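Long-range contacts in acyl-coenzyme A oxidase 1 (Yarrowia lipolytica, PDB 5Y9D), which catalyses the FAD-dependent oxidation of 2,3-saturated acyl-CoAs by molecular oxygen to (2E)-enoyl-CoAs and hydrogen peroxide in peroxisomal fatty acid beta-oxidation: residues 48-53 with 371-376; 311-316 with 415-420; 576-581 with 595-600. All coordinates share one frame; numbering follows the deposited sequence.

Contact 1 (48-53 with 371-376)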
ATOM      1  N   THR A  48     -16.081 -13.552 -20.897  1.00 31.62           N
ATOM      2  CA  THR A  48     -16.811 -12.420 -20.308  1.00 31.00           C
ATOM      3  C   THR A  48     -18.179 -12.901 -19.770  1.00 31.06           C
ATOM      4  O   THR A  48     -18.559 -12.574 -18.660  1.00 29.30           O
ATOM      5  CB  THR A  48     -16.964 -11.253 -21.334  1.00 28.31           C
ATOM      6  OG1 THR A  48     -15.674 -10.873 -21.848  1.00 26.08           O
ATOM      7  CG2 THR A  48     -17.562 -10.037 -20.682  1.00 28.41           C
ATOM      8  N   ASN A  49     -18.861 -13.731 -20.547  1.00 32.30           N
ATOM      9  CA  ASN A  49     -20.136 -14.362 -20.160  1.00 31.27           C
ATOM     10  C   ASN A  49     -19.995 -15.322 -18.997  1.00 31.91           C
ATOM     11  O   ASN A  49     -20.828 -15.358 -18.109  1.00 33.69           O
ATOM     12  CB  ASN A  49     -20.745 -15.069 -21.368  1.00 28.93           C
ATOM     13  CG  ASN A  49     -21.255 -14.082 -22.394  1.00 30.86           C
ATOM     14  OD1 ASN A  49     -21.449 -12.884 -22.094  1.00 29.46           O
ATOM     15  ND2 ASN A  49     -21.486 -14.560 -23.613  1.00 33.03           N
ATOM     16  N   PHE A  50     -18.909 -16.064 -18.978  1.00 30.60           N
ATOM     17  CA  PHE A  50     -18.614 -16.894 -17.839  1.00 31.04           C
ATOM     18  C   PHE A  50     -18.425 -16.073 -16.566  1.00 33.09           C
ATOM     19  O   PHE A  50     -18.880 -16.467 -15.503  1.00 36.16           O
ATOM     20  CB  PHE A  50     -17.353 -17.683 -18.120  1.00 31.54           C
ATOM     21  CG  PHE A  50     -16.796 -18.351 -16.930  1.00 31.24           C
ATOM     22  CD1 PHE A  50     -17.237 -19.603 -16.569  1.00 32.08           C
ATOM     23  CD2 PHE A  50     -15.823 -17.729 -16.170  1.00 31.62           C
ATOM     24  CE1 PHE A  50     -16.708 -20.239 -15.459  1.00 33.98           C
ATOM     25  CE2 PHE A  50     -15.308 -18.345 -15.043  1.00 32.77           C
ATOM     26  CZ  PHE A  50     -15.746 -19.608 -14.693  1.00 33.88           C
ATOM     27  N   LEU A  51     -17.728 -14.941 -16.666  1.00 34.40           N
ATOM     28  CA  LEU A  51     -17.526 -14.074 -15.509  1.00 32.49           C
ATOM     29  C   LEU A  51     -18.795 -13.383 -15.051  1.00 31.30           C
ATOM     30  O   LEU A  51     -18.965 -13.167 -13.873  1.00 34.61           O
ATOM     31  CB  LEU A  51     -16.465 -13.026 -15.788  1.00 31.69           C
ATOM     32  CG  LEU A  51     -15.038 -13.529 -15.825  1.00 30.71           C
ATOM     33  CD1 LEU A  51     -14.142 -12.439 -16.371  1.00 30.66           C
ATOM     34  CD2 LEU A  51     -14.597 -13.947 -14.427  1.00 30.32           C
ATOM     35  N   ASN A  52     -19.701 -13.064 -15.953  1.00 31.28           N
ATOM     36  CA  ASN A  52     -20.916 -12.352 -15.552  1.00 32.46           C
ATOM     37  C   ASN A  52     -22.112 -13.235 -15.231  1.00 34.45           C
ATOM     38  O   ASN A  52     -23.130 -12.724 -14.785  1.00 38.08           O
ATOM     39  CB  ASN A  52     -21.323 -11.364 -16.647  1.00 31.34           C
ATOM     40  CG  ASN A  52     -20.344 -10.240 -16.786  1.00 31.02           C
ATOM     41  OD1 ASN A  52     -19.766  -9.825 -15.802  1.00 30.51           O
ATOM     42  ND2 ASN A  52     -20.134  -9.747 -18.015  1.00 32.10           N
ATOM     43  N   GLY A  53     -22.010 -14.544 -15.467  1.00 36.54           N
ATOM     44  CA  GLY A  53     -23.139 -15.458 -15.250  1.00 35.57           C
ATOM     45  C   GLY A  53     -24.141 -15.460 -16.394  1.00 37.49           C
ATOM     46  O   GLY A  53     -25.328 -15.498 -16.148  1.00 42.26           O
ATOM     47  N   MET A 371     -11.982 -14.046  -7.213  1.00 31.75           N
ATOM     48  CA  MET A 371     -12.794 -13.108  -6.453  1.00 31.67           C
ATOM     49  C   MET A 371     -14.227 -13.011  -6.962  1.00 29.80           C
ATOM     50  O   MET A 371     -15.146 -12.976  -6.151  1.00 30.53           O
ATOM     51  CB  MET A 371     -12.142 -11.755  -6.402  1.00 33.16           C
ATOM     52  CG  MET A 371     -10.974 -11.721  -5.450  1.00 33.14           C
ATOM     53  SD  MET A 371     -10.255 -10.127  -5.726  1.00 36.34           S
ATOM     54  CE  MET A 371      -8.968 -10.084  -4.494  1.00 36.37           C
ATOM     55  N   LYS A 372     -14.424 -13.026  -8.283  1.00 29.50           N
ATOM     56  CA  LYS A 372     -15.776 -12.948  -8.867  1.00 28.63           C
ATOM     57  C   LYS A 372     -16.666 -14.119  -8.502  1.00 30.20           C
ATOM     58  O   LYS A 372     -17.860 -13.934  -8.267  1.00 29.65           O
ATOM     59  CB  LYS A 372     -15.727 -12.831 -10.401  1.00 29.10           C
ATOM     60  CG  LYS A 372     -17.073 -12.595 -11.080  1.00 29.49           C
ATOM     61  CD  LYS A 372     -17.733 -11.307 -10.588  1.00 31.70           C
ATOM     62  CE  LYS A 372     -19.172 -11.204 -11.061  1.00 34.90           C
ATOM     63  NZ  LYS A 372     -19.256 -10.823 -12.482  1.00 36.27           N
ATOM     64  N   MET A 373     -16.093 -15.322  -8.490  1.00 30.54           N
ATOM     65  CA  MET A 373     -16.799 -16.509  -7.976  1.00 32.88           C
ATOM     66  C   MET A 373     -17.312 -16.254  -6.528  1.00 32.18           C
ATOM     67  O   MET A 373     -18.509 -16.398  -6.247  1.00 38.88           O
ATOM     68  CB  MET A 373     -15.906 -17.761  -8.026  1.00 35.05           C
ATOM     69  CG  MET A 373     -15.048 -17.903  -9.295  1.00 36.30           C
ATOM     70  SD  MET A 373     -16.031 -17.894 -10.805  1.00 39.70           S
ATOM     71  CE  MET A 373     -15.090 -16.752 -11.803  1.00 39.35           C
ATOM     72  N   GLY A 374     -16.436 -15.822  -5.638  1.00 28.88           N
ATOM     73  CA  GLY A 374     -16.834 -15.359  -4.309  1.00 29.49           C
ATOM     74  C   GLY A 374     -17.918 -14.286  -4.300  1.00 32.18           C
ATOM     75  O   GLY A 374     -18.998 -14.469  -3.722  1.00 33.74           O
ATOM     76  N   ALA A 375     -17.648 -13.151  -4.930  1.00 34.35           N
ATOM     77  CA  ALA A 375     -18.645 -12.073  -5.027  1.00 33.02           C
ATOM     78  C   ALA A 375     -20.049 -12.573  -5.436  1.00 35.79           C
ATOM     79  O   ALA A 375     -21.040 -12.193  -4.836  1.00 38.51           O
ATOM     80  CB  ALA A 375     -18.153 -11.014  -5.996  1.00 32.09           C
ATOM     81  N   ASP A 376     -20.143 -13.455  -6.428  1.00 40.67           N
ATOM     82  CA  ASP A 376     -21.460 -13.947  -6.875  1.00 44.26           C
ATOM     83  C   ASP A 376     -22.189 -14.812  -5.849  1.00 43.01           C
ATOM     84  O   ASP A 376     -23.358 -14.592  -5.620  1.00 45.15           O
ATOM     85  CB  ASP A 376     -21.363 -14.698  -8.217  1.00 47.91           C
ATOM     86  CG  ASP A 376     -20.946 -13.785  -9.373  1.00 49.24           C
ATOM     87  OD1 ASP A 376     -21.234 -12.572  -9.304  1.00 49.46           O
ATOM     88  OD2 ASP A 376     -20.326 -14.279 -10.341  1.00 49.36           O
TER

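Contact 2 (311-316 with 415-420)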
ATOM      1  N   GLY A 311     -23.189  -4.053   2.169  1.00 37.30           N
ATOM      2  CA  GLY A 311     -22.021  -3.458   1.569  1.00 34.47           C
ATOM      3  C   GLY A 311     -20.746  -4.250   1.750  1.00 36.78           C
ATOM      4  O   GLY A 311     -19.771  -3.996   1.042  1.00 39.20           O
ATOM      5  N   ARG A 312     -20.713  -5.152   2.733  1.00 34.94           N
ATOM      6  CA  ARG A 312     -19.598  -6.077   2.877  1.00 34.85           C
ATOM      7  C   ARG A 312     -19.639  -7.031   1.711  1.00 35.28           C
ATOM      8  O   ARG A 312     -18.599  -7.360   1.150  1.00 31.09           O
ATOM      9  CB  ARG A 312     -19.679  -6.888   4.164  1.00 36.08           C
ATOM     10  CG  ARG A 312     -19.165  -6.144   5.350  1.00 35.87           C
ATOM     11  CD  ARG A 312     -19.186  -6.978   6.609  1.00 38.05           C
ATOM     12  NE  ARG A 312     -18.991  -6.046   7.715  1.00 38.36           N
ATOM     13  CZ  ARG A 312     -19.899  -5.716   8.612  1.00 40.92           C
ATOM     14  NH1 ARG A 312     -21.091  -6.288   8.615  1.00 43.90           N
ATOM     15  NH2 ARG A 312     -19.596  -4.819   9.531  1.00 44.60           N
ATOM     16  N   VAL A 313     -20.854  -7.466   1.377  1.00 35.63           N
ATOM     17  CA  VAL A 313     -21.127  -8.268   0.187  1.00 35.51           C
ATOM     18  C   VAL A 313     -20.783  -7.502  -1.063  1.00 36.65           C
ATOM     19  O   VAL A 313     -20.118  -8.023  -1.970  1.00 37.72           O
ATOM     20  CB  VAL A 313     -22.610  -8.690   0.128  1.00 35.16           C
ATOM     21  CG1 VAL A 313     -23.022  -9.101  -1.282  1.00 35.62           C
ATOM     22  CG2 VAL A 313     -22.869  -9.812   1.112  1.00 34.70           C
ATOM     23  N   SER A 314     -21.210  -6.246  -1.111  1.00 39.69           N
ATOM     24  CA  SER A 314     -20.863  -5.401  -2.251  1.00 38.65           C
ATOM     25  C   SER A 314     -19.349  -5.166  -2.336  1.00 33.47           C
ATOM     26  O   SER A 314     -18.826  -4.997  -3.418  1.00 33.41           O
ATOM     27  CB  SER A 314     -21.624  -4.079  -2.207  1.00 42.40           C
ATOM     28  OG  SER A 314     -21.789  -3.587  -3.523  1.00 49.17           O
ATOM     29  N   MET A 315     -18.642  -5.193  -1.206  1.00 30.49           N
ATOM     30  CA  MET A 315     -17.161  -5.087  -1.220  1.00 29.62           C
ATOM     31  C   MET A 315     -16.369  -6.286  -1.778  1.00 27.28           C
ATOM     32  O   MET A 315     -15.188  -6.137  -2.136  1.00 24.98           O
ATOM     33  CB  MET A 315     -16.643  -4.732   0.159  1.00 30.10           C
ATOM     34  CG  MET A 315     -16.835  -3.264   0.453  1.00 32.38           C
ATOM     35  SD  MET A 315     -16.525  -2.875   2.172  1.00 35.13           S
ATOM     36  CE  MET A 315     -17.776  -1.637   2.439  1.00 36.79           C
ATOM     37  N   ILE A 316     -16.993  -7.459  -1.853  1.00 24.80           N
ATOM     38  CA  ILE A 316     -16.323  -8.586  -2.434  1.00 26.03           C
ATOM     39  C   ILE A 316     -16.242  -8.319  -3.951  1.00 26.56           C
ATOM     40  O   ILE A 316     -15.228  -8.577  -4.578  1.00 31.00           O
ATOM     41  CB  ILE A 316     -17.004  -9.917  -2.098  1.00 26.42           C
ATOM     42  CG1 ILE A 316     -17.098 -10.129  -0.587  1.00 27.91           C
ATOM     43  CG2 ILE A 316     -16.206 -11.091  -2.629  1.00 26.89           C
ATOM     44  CD1 ILE A 316     -18.277 -10.995  -0.188  1.00 27.28           C
ATOM     45  N   ALA A 415     -21.118 -13.889   9.142  1.00 42.41           N
ATOM     46  CA  ALA A 415     -19.797 -14.485   9.356  1.00 42.48           C
ATOM     47  C   ALA A 415     -19.063 -14.758   8.066  1.00 42.62           C
ATOM     48  O   ALA A 415     -17.864 -14.511   7.980  1.00 44.42           O
ATOM     49  CB  ALA A 415     -19.892 -15.771  10.170  1.00 42.97           C
ATOM     50  N   ALA A 416     -19.780 -15.274   7.066  1.00 42.61           N
ATOM     51  CA  ALA A 416     -19.174 -15.594   5.771  1.00 41.67           C
ATOM     52  C   ALA A 416     -18.728 -14.319   5.048  1.00 41.45           C
ATOM     53  O   ALA A 416     -17.619 -14.250   4.545  1.00 41.95           O
ATOM     54  CB  ALA A 416     -20.145 -16.391   4.896  1.00 42.04           C
ATOM     55  N   SER A 417     -19.600 -13.316   5.007  1.00 41.25           N
ATOM     56  CA  SER A 417     -19.280 -12.038   4.387  1.00 40.02           C
ATOM     57  C   SER A 417     -18.070 -11.355   4.978  1.00 38.83           C
ATOM     58  O   SER A 417     -17.408 -10.577   4.301  1.00 35.26           O
ATOM     59  CB  SER A 417     -20.426 -11.063   4.584  1.00 40.56           C
ATOM     60  OG  SER A 417     -21.473 -11.381   3.724  1.00 45.81           O
ATOM     61  N   ALA A 418     -17.830 -11.588   6.260  1.00 36.55           N
ATOM     62  CA  ALA A 418     -16.899 -10.770   6.986  1.00 35.06           C
ATOM     63  C   ALA A 418     -15.485 -11.183   6.612  1.00 36.24           C
ATOM     64  O   ALA A 418     -14.633 -10.348   6.285  1.00 35.73           O
ATOM     65  CB  ALA A 418     -17.143 -10.905   8.477  1.00 35.36           C
ATOM     66  N   GLY A 419     -15.234 -12.485   6.643  1.00 37.74           N
ATOM     67  CA  GLY A 419     -13.922 -13.001   6.278  1.00 35.68           C
ATOM     68  C   GLY A 419     -13.677 -12.814   4.804  1.00 35.17           C
ATOM     69  O   GLY A 419     -12.574 -12.499   4.394  1.00 36.80           O
ATOM     70  N   MET A 420     -14.696 -13.030   3.988  1.00 34.28           N
ATOM     71  CA  MET A 420     -14.531 -12.822   2.562  1.00 35.07           C
ATOM     72  C   MET A 420     -14.303 -11.334   2.204  1.00 32.29           C
ATOM     73  O   MET A 420     -13.494 -11.016   1.341  1.00 30.61           O
ATOM     74  CB  MET A 420     -15.708 -13.373   1.795  1.00 38.38           C
ATOM     75  CG  MET A 420     -15.395 -13.437   0.320  1.00 45.35           C
ATOM     76  SD  MET A 420     -15.038 -15.103  -0.207  1.00 54.60           S
ATOM     77  CE  MET A 420     -16.771 -15.605  -0.448  1.00 50.74           C
TER

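Contact 3 (576-581 with 595-600)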
ATOM      1  N   SER A 576     -14.869 -22.457  -4.881  1.00 34.20           N
ATOM      2  CA  SER A 576     -15.912 -21.807  -5.664  1.00 34.53           C
ATOM      3  C   SER A 576     -15.515 -21.623  -7.127  1.00 30.64           C
ATOM      4  O   SER A 576     -16.356 -21.710  -8.005  1.00 30.44           O
ATOM      5  CB  SER A 576     -16.298 -20.460  -5.058  1.00 39.36           C
ATOM      6  OG  SER A 576     -16.651 -20.618  -3.697  1.00 46.99           O
ATOM      7  N   PHE A 577     -14.240 -21.379  -7.382  1.00 28.85           N
ATOM      8  CA  PHE A 577     -13.748 -21.231  -8.744  1.00 27.90           C
ATOM      9  C   PHE A 577     -13.899 -22.529  -9.507  1.00 29.71           C
ATOM     10  O   PHE A 577     -14.399 -22.526 -10.628  1.00 29.47           O
ATOM     11  CB  PHE A 577     -12.278 -20.808  -8.741  1.00 27.68           C
ATOM     12  CG  PHE A 577     -11.810 -20.162 -10.016  1.00 28.51           C
ATOM     13  CD1 PHE A 577     -12.631 -20.055 -11.145  1.00 29.06           C
ATOM     14  CD2 PHE A 577     -10.518 -19.690 -10.100  1.00 28.83           C
ATOM     15  CE1 PHE A 577     -12.171 -19.465 -12.298  1.00 28.33           C
ATOM     16  CE2 PHE A 577     -10.053 -19.109 -11.262  1.00 29.74           C
ATOM     17  CZ  PHE A 577     -10.886 -18.985 -12.358  1.00 28.59           C
ATOM     18  N   TYR A 578     -13.498 -23.642  -8.899  1.00 30.51           N
ATOM     19  CA  TYR A 578     -13.668 -24.970  -9.551  1.00 31.35           C
ATOM     20  C   TYR A 578     -15.127 -25.350  -9.793  1.00 31.22           C
ATOM     21  O   TYR A 578     -15.448 -25.963 -10.790  1.00 30.30           O
ATOM     22  CB  TYR A 578     -13.019 -26.065  -8.705  1.00 29.22           C
ATOM     23  CG  TYR A 578     -11.533 -26.102  -8.842  1.00 28.35           C
ATOM     24  CD1 TYR A 578     -10.950 -26.247 -10.079  1.00 26.41           C
ATOM     25  CD2 TYR A 578     -10.703 -26.009  -7.733  1.00 27.82           C
ATOM     26  CE1 TYR A 578      -9.583 -26.283 -10.216  1.00 26.13           C
ATOM     27  CE2 TYR A 578      -9.328 -26.065  -7.871  1.00 26.40           C
ATOM     28  CZ  TYR A 578      -8.781 -26.210  -9.124  1.00 24.92           C
ATOM     29  OH  TYR A 578      -7.427 -26.252  -9.296  1.00 24.98           O
ATOM     30  N   ALA A 579     -15.992 -25.001  -8.855  1.00 32.00           N
ATOM     31  CA  ALA A 579     -17.403 -25.303  -8.973  1.00 33.50           C
ATOM     32  C   ALA A 579     -18.010 -24.591 -10.177  1.00 34.23           C
ATOM     33  O   ALA A 579     -18.923 -25.127 -10.795  1.00 33.81           O
ATOM     34  CB  ALA A 579     -18.137 -24.904  -7.697  1.00 34.24           C
ATOM     35  N   ARG A 580     -17.519 -23.389 -10.496  1.00 33.16           N
ATOM     36  CA  ARG A 580     -17.975 -22.661 -11.700  1.00 34.48           C
ATOM     37  C   ARG A 580     -17.316 -23.160 -13.013  1.00 32.11           C
ATOM     38  O   ARG A 580     -17.936 -23.130 -14.068  1.00 31.01           O
ATOM     39  CB  ARG A 580     -17.726 -21.142 -11.566  1.00 35.46           C
ATOM     40  CG  ARG A 580     -18.580 -20.409 -10.549  1.00 35.84           C
ATOM     41  CD  ARG A 580     -19.904 -19.924 -11.087  1.00 35.69           C
ATOM     42  NE  ARG A 580     -19.790 -18.735 -11.952  1.00 40.15           N
ATOM     43  CZ  ARG A 580     -19.673 -17.468 -11.543  1.00 38.50           C
ATOM     44  NH1 ARG A 580     -19.605 -17.171 -10.252  1.00 45.64           N
ATOM     45  NH2 ARG A 580     -19.636 -16.481 -12.437  1.00 36.25           N
ATOM     46  N   ILE A 581     -16.055 -23.575 -12.946  1.00 32.70           N
ATOM     47  CA  ILE A 581     -15.322 -24.107 -14.118  1.00 35.63           C
ATOM     48  C   ILE A 581     -15.970 -25.417 -14.608  1.00 39.16           C
ATOM     49  O   ILE A 581     -15.904 -25.773 -15.799  1.00 40.25           O
ATOM     50  CB  ILE A 581     -13.819 -24.334 -13.784  1.00 36.49           C
ATOM     51  CG1 ILE A 581     -13.212 -23.037 -13.243  1.00 37.34           C
ATOM     52  CG2 ILE A 581     -13.028 -24.859 -14.985  1.00 37.42           C
ATOM     53  CD1 ILE A 581     -11.749 -22.805 -13.544  1.00 38.65           C
ATOM     54  N   LEU A 595      -5.891 -21.245 -14.964  1.00 34.77           N
ATOM     55  CA  LEU A 595      -5.967 -20.190 -13.952  1.00 33.76           C
ATOM     56  C   LEU A 595      -6.284 -20.754 -12.555  1.00 31.69           C
ATOM     57  O   LEU A 595      -5.619 -20.379 -11.600  1.00 27.76           O
ATOM     58  CB  LEU A 595      -7.033 -19.147 -14.324  1.00 35.79           C
ATOM     59  CG  LEU A 595      -6.722 -18.201 -15.466  1.00 37.51           C
ATOM     60  CD1 LEU A 595      -7.967 -17.446 -15.864  1.00 37.54           C
ATOM     61  CD2 LEU A 595      -5.602 -17.245 -15.066  1.00 40.54           C
ATOM     62  N   ALA A 596      -7.302 -21.624 -12.452  1.00 29.47           N
ATOM     63  CA  ALA A 596      -7.664 -22.263 -11.168  1.00 31.09           C
ATOM     64  C   ALA A 596      -6.494 -22.951 -10.497  1.00 31.77           C
ATOM     65  O   ALA A 596      -6.211 -22.678  -9.336  1.00 31.55           O
ATOM     66  CB  ALA A 596      -8.768 -23.280 -11.349  1.00 33.05           C
ATOM     67  N   ASN A 597      -5.804 -23.832 -11.224  1.00 32.44           N
ATOM     68  CA  ASN A 597      -4.731 -24.607 -10.613  1.00 33.32           C
ATOM     69  C   ASN A 597      -3.567 -23.725 -10.252  1.00 34.47           C
ATOM     70  O   ASN A 597      -2.868 -23.987  -9.270  1.00 35.49           O
ATOM     71  CB  ASN A 597      -4.208 -25.679 -11.546  1.00 35.59           C
ATOM     72  CG  ASN A 597      -5.277 -26.645 -11.985  1.00 36.19           C
ATOM     73  OD1 ASN A 597      -6.235 -26.915 -11.258  1.00 35.39           O
ATOM     74  ND2 ASN A 597      -5.124 -27.163 -13.199  1.00 36.47           N
ATOM     75  N   LEU A 598      -3.337 -22.712 -11.077  1.00 33.25           N
ATOM     76  CA  LEU A 598      -2.345 -21.720 -10.783  1.00 34.43           C
ATOM     77  C   LEU A 598      -2.665 -21.030  -9.451  1.00 33.18           C
ATOM     78  O   LEU A 598      -1.820 -20.931  -8.569  1.00 35.19           O
ATOM     79  CB  LEU A 598      -2.287 -20.705 -11.917  1.00 36.61           C
ATOM     80  CG  LEU A 598      -1.384 -19.496 -11.675  1.00 37.20           C
ATOM     81  CD1 LEU A 598       0.017 -19.920 -11.303  1.00 35.80           C
ATOM     82  CD2 LEU A 598      -1.370 -18.651 -12.934  1.00 41.18           C
ATOM     83  N   PHE A 599      -3.888 -20.548  -9.311  1.00 33.94           N
ATOM     84  CA  PHE A 599      -4.363 -19.924  -8.064  1.00 31.36           C
ATOM     85  C   PHE A 599      -4.155 -20.878  -6.880  1.00 32.02           C
ATOM     86  O   PHE A 599      -3.532 -20.531  -5.892  1.00 32.68           O
ATOM     87  CB  PHE A 599      -5.855 -19.556  -8.244  1.00 28.70           C
ATOM     88  CG  PHE A 599      -6.517 -18.994  -7.021  1.00 24.91           C
ATOM     89  CD1 PHE A 599      -5.899 -18.038  -6.257  1.00 23.10           C
ATOM     90  CD2 PHE A 599      -7.793 -19.405  -6.677  1.00 25.30           C
ATOM     91  CE1 PHE A 599      -6.484 -17.540  -5.134  1.00 22.87           C
ATOM     92  CE2 PHE A 599      -8.416 -18.891  -5.566  1.00 24.49           C
ATOM     93  CZ  PHE A 599      -7.752 -17.958  -4.790  1.00 24.81           C
ATOM     94  N   ALA A 600      -4.677 -22.088  -7.001  1.00 35.22           N
ATOM     95  CA  ALA A 600      -4.513 -23.118  -5.973  1.00 35.61           C
ATOM     96  C   ALA A 600      -3.057 -23.381  -5.609  1.00 36.61           C
ATOM     97  O   ALA A 600      -2.691 -23.236  -4.437  1.00 37.60           O
ATOM     98  CB  ALA A 600      -5.180 -24.410  -6.420  1.00 36.21           C
TER

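Contact 1 (48-53 with 371-376)
Lys372 reaches from helix 355-391 to the last turn of helix 44-52 and donates a hydrogen bond to the backbone carbonyl of Leu51, joining the N-terminal helices of the acyl-CoA oxidase fold to its C-alpha1 domain. The two helical segments run roughly alike, their axes 38° apart and 10.6 Å at closest approach, so long side chains must span the gap. Lys372 does so with CG turned anti to its backbone nitrogen (chi1 -174°) and with bends at chi2 and chi4, which lay its aliphatic part beside the Leu51 oxygen and bring NZ to 2.7 Å from Leu51 O. The ammonium group stands above the carbonyl plane, not on a lone pair, with a C=O...N angle of 131°. Because this carbonyl lies in the final turn, the positive charge sits at the negative end of the helix dipole, a probably favourable placement. Asn52 OD1 lies farther off, 3.5 Å from NZ, while the amide's ND2 is bonded to Thr58. Were Lys372 replaced by an alanine, the Leu51 carbonyl would probably lose this donor, and a gap would be likely to open where the aliphatic chain now lies.

Beside this polar bridge runs an apolar one. Met373 and Phe50 cross at about a right angle in a Met-aromatic contact, the sulfur lying obliquely to the ring, 5.1 Å from SD to the ring centroid. Asp376, one turn beyond Lys372, is engaged in a salt bridge with Arg580 of helix 558-581, whose NH2 probably also hydrogen-bonds Phe50 O. The terminal methyl of Met373 touches both Phe50 and Leu51, with CE 3.6 Å from Phe50 CE2 and 3.9 Å from Leu51 CD2.

Contact 2 (311-316 with 415-420)
Ile316 and Met420 meet at about a right angle where helix 306-334 crosses helix 400-437, two helices of the C-alpha1 domain, at 43° with the segment axes 8.9 Å apart. With CG1 of Ile316 beside its backbone nitrogen (chi1 -58°) and the chain extended beyond, CD1 is carried to 3.8 Å from Met420 CG; CG1 and CG2 touch the same methylene, so that the whole branched end of the isoleucine rests on it. Met420 starts with CG anti to its backbone nitrogen (chi1 -167°) and then bends at chi2 and chi3, presenting its CB-CG portion, rather than its sulfur, to Ile316.

A turn earlier the helices come closer, with Val313 CA 5.9 Å from Ser417 CA. The small serine is consistent with this close approach: its OG lies 3.4 Å from Val313 CG2, a van der Waals contact, while the hydroxyl is hydrogen-bonded to Leu413 O of its own helix. Arg312 lends only its aliphatic part, CB lying 4.3 Å from Ser417 CB and CD passing the backbone of Ala418. Its NE is bonded to the carbonyl oxygen of Glu464, the proton acceptor by similarity.

No hydrogen bond links the two segments. Cohesion here is thus apolar, the polar ends turning to other partners, and through Arg312 the packing is tied to the backbone of the probable catalytic residue.

Contact 3 (576-581 with 595-600)
The Phe577 ring has the methyl of Ala596 over one face, 4.2 Å above its plane and displaced toward the rim, while Phe599 CD2 comes to its edge. Ala596 CB also meets the ring of Tyr578, though obliquely, at 3.3 Å from CE1, and lies 3.7 Å from Ile581 CD1. The methyl of one small residue thus meets three larger side chains of the facing helix. At the edge of the tyrosine ring and in its plane lies Asn597 OD1, which accepts a hydrogen bond from Tyr578 OH; the modelled separation of 2.4 Å is very short, and its exact length is doubtful at this resolution. Ring and amide planes are 39° apart. Tyr578 has CG beside its backbone nitrogen (chi1 -77°), which sends the ring across to the neighbouring helix.

The segments belong to helices 558-581 and 589-606, which follow one another in the chain and form an antiparallel helical hairpin, their axes 168° apart. Helix 355-391 packs against Phe577 and Phe599, the latter also meeting the ring of Tyr367; helix 519-544 touches Tyr578 and Ala600, and helix 619-637 packs on Leu595, Asn597 and Leu598.

In the fold
Helix 355-391, which carries half of contact 1, touches both other contacts and ties the three together. On one flank, Ile316 CG2 of contact 2 packs 3.4 Å from Ala375 N of contact 1, and Met420 CE lies against Gly374. On another, Arg580 of segment 576-581 joins contact 1 to contact 3 through a salt bridge of 3.0 Å from its NH1 to Asp376 OD2. Contacts 2 and 3 do not touch, their nearest atoms being about 6 Å apart. Contact 2 lies closest to the chemistry: the Arg312 side chain is about 4 Å from that of Glu464 and about 8 Å from a bound FAD. Contacts 1 and 3 lie away from the annotated sites.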